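PDB 3H74: pyridoxal kinase from Lactobacillus plantarum, which probably catalyses the ATP-dependent phosphorylation of pyridoxal to pyridoxal 5'-phosphate. Local coordinates for residues G81-V86 / Q90-Y95. Sequence-based numbering, arbitrary orientation.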
loop_
_atom_site.group_PDB
_atom_site.type_symbol
_atom_site.label_atom_id
_atom_site.label_comp_id
_atom_site.label_asym_id
_atom_site.label_seq_id
_atom_site.Cartn_x
_atom_site.Cartn_y
_atom_site.Cartn_z
ATOM N N GLY A 81 -0.708 4.287 -3.255
ATOM C CA GLY A 81 0.609 3.812 -2.845
ATOM C C GLY A 81 1.621 4.937 -2.947
ATOM O O GLY A 81 1.304 6.088 -2.669
ATOM N N TYR A 82 2.845 4.599 -3.342
ATOM C CA TYR A 82 3.912 5.591 -3.485
ATOM C C TYR A 82 3.454 6.788 -4.316
ATOM O O TYR A 82 2.960 6.618 -5.434
ATOM C CB TYR A 82 5.139 4.948 -4.144
ATOM C CG TYR A 82 6.265 5.913 -4.440
ATOM C CD1 TYR A 82 7.327 6.065 -3.553
ATOM C CD2 TYR A 82 6.270 6.670 -5.611
ATOM C CE1 TYR A 82 8.369 6.952 -3.828
ATOM C CE2 TYR A 82 7.304 7.569 -5.887
ATOM C CZ TYR A 82 8.346 7.697 -4.984
ATOM O OH TYR A 82 9.394 8.566 -5.231
ATOM N N VAL A 83 3.646 7.991 -3.780
ATOM C CA VAL A 83 3.287 9.221 -4.493
ATOM C C VAL A 83 4.559 9.915 -4.992
ATOM O O VAL A 83 4.791 10.000 -6.202
ATOM C CB VAL A 83 2.398 10.162 -3.640
ATOM C CG1 VAL A 83 2.094 11.430 -4.408
ATOM C CG2 VAL A 83 1.105 9.469 -3.260
ATOM N N GLY A 84 5.382 10.399 -4.065
ATOM C CA GLY A 84 6.735 10.840 -4.402
ATOM C C GLY A 84 7.047 12.313 -4.287
ATOM O O GLY A 84 8.220 12.680 -4.285
ATOM N N SER A 85 6.023 13.153 -4.198
ATOM C CA SER A 85 6.238 14.588 -3.982
ATOM C C SER A 85 5.108 15.213 -3.191
ATOM O O SER A 85 3.977 14.709 -3.188
ATOM C CB SER A 85 6.412 15.319 -5.317
ATOM O OG SER A 85 5.187 15.352 -6.034
ATOM N N VAL A 86 5.426 16.313 -2.508
ATOM C CA VAL A 86 4.453 17.048 -1.715
ATOM C C VAL A 86 3.309 17.541 -2.603
ATOM O O VAL A 86 2.137 17.357 -2.266
ATOM C CB VAL A 86 5.119 18.231 -0.958
ATOM C CG1 VAL A 86 4.073 19.180 -0.405
ATOM C CG2 VAL A 86 6.014 17.717 0.169
ATOM N N GLN A 90 -0.759 16.600 -2.304
ATOM C CA GLN A 90 -1.788 17.630 -2.162
ATOM C C GLN A 90 -2.861 17.525 -3.240
ATOM O O GLN A 90 -4.048 17.603 -2.948
ATOM C CB GLN A 90 -1.152 19.021 -2.165
ATOM C CG GLN A 90 -0.261 19.273 -0.960
ATOM C CD GLN A 90 0.571 20.539 -1.081
ATOM O OE1 GLN A 90 0.741 21.089 -2.167
ATOM N NE2 GLN A 90 1.105 20.998 0.043
ATOM N N GLN A 91 -2.429 17.318 -4.480
ATOM C CA GLN A 91 -3.353 17.152 -5.602
ATOM C C GLN A 91 -4.270 15.954 -5.399
ATOM O O GLN A 91 -5.482 16.040 -5.591
ATOM C CB GLN A 91 -2.576 16.980 -6.901
ATOM C CG GLN A 91 -1.892 18.256 -7.386
ATOM C CD GLN A 91 -2.819 19.176 -8.184
ATOM O OE1 GLN A 91 -3.891 18.766 -8.642
ATOM N NE2 GLN A 91 -2.401 20.421 -8.359
ATOM N N ILE A 92 -3.680 14.824 -5.009
ATOM C CA ILE A 92 -4.455 13.611 -4.741
ATOM C C ILE A 92 -5.449 13.825 -3.592
ATOM O O ILE A 92 -6.612 13.445 -3.695
ATOM C CB ILE A 92 -3.537 12.389 -4.481
ATOM C CG1 ILE A 92 -2.754 12.044 -5.750
ATOM C CG2 ILE A 92 -4.346 11.180 -3.970
ATOM C CD1 ILE A 92 -1.596 11.085 -5.524
ATOM N N THR A 93 -4.984 14.460 -2.516
ATOM C CA THR A 93 -5.829 14.693 -1.341
ATOM C C THR A 93 -7.127 15.421 -1.718
ATOM O O THR A 93 -8.221 14.991 -1.354
ATOM C CB THR A 93 -5.073 15.467 -0.233
ATOM O OG1 THR A 93 -3.919 14.721 0.176
ATOM C CG2 THR A 93 -5.968 15.689 0.988
ATOM N N THR A 94 -7.007 16.501 -2.483
ATOM C CA THR A 94 -8.203 17.276 -2.827
ATOM C C THR A 94 -9.090 16.553 -3.845
ATOM O O THR A 94 -10.321 16.638 -3.768
ATOM C CB THR A 94 -7.884 18.686 -3.328
ATOM O OG1 THR A 94 -7.243 18.597 -4.600
ATOM C CG2 THR A 94 -6.994 19.439 -2.337
ATOM N N TYR A 95 -8.476 15.814 -4.772
ATOM C CA TYR A 95 -9.258 15.040 -5.730
ATOM C C TYR A 95 -10.121 13.994 -5.021
ATOM O O TYR A 95 -11.309 13.846 -5.309
ATOM C CB TYR A 95 -8.394 14.387 -6.821
ATOM C CG TYR A 95 -9.263 13.632 -7.783
ATOM C CD1 TYR A 95 -10.077 14.318 -8.685
ATOM C CD2 TYR A 95 -9.337 12.236 -7.754
ATOM C CE1 TYR A 95 -10.903 13.645 -9.553
ATOM C CE2 TYR A 95 -10.168 11.553 -8.625
ATOM C CZ TYR A 95 -10.953 12.263 -9.514
ATOM O OH TYR A 95 -11.782 11.587 -10.365
#
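Val86 and Gln90, one helical turn apart, are joined through backbone and side chains alike. The amide N of Gln90 donates to Val86 O at 3.0 Å, with an N-H...O angle of 161°, in the first turn of helix 86-98. The Gln90 side chain runs alongside this bond towards the helix start, CG 3.3 Å from Val86 O. That CG lies beside the backbone N (chi1 -66°) and the chain then runs extended, which carries the amide group across the Val86 side chain until NE2 is 3.5 Å from Val86 CG1. This is van der Waals contact of an amide with a methyl, on the exposed side of the helix.

Deeper in, Val83 and Ile92 meet tip to tip. Ile92 CD1 sits astride the fork of the valine, 3.9 Å from Val83 CG1 and equally far from Val83 CG2. Leu88 and Cys89 also touch Val83, while Leu61 and Phe65 of helix 61-70 pack on Ile92, making the apolar pair part of the core.

The loop is positioned by polar contacts. Ser85 is the N-cap, its OG bonded to Leu88 N, and Gly84 N is held by Tyr124 OH. Gly84 has a positive phi of 113°, and the absence of a side chain keeps the preceding carbonyl O clear. This N-capped loop is the beta-to-alpha connection of a beta-alpha unit, leading from central strand 77-80 into helix 86-98 of the ribokinase-like alpha/beta fold.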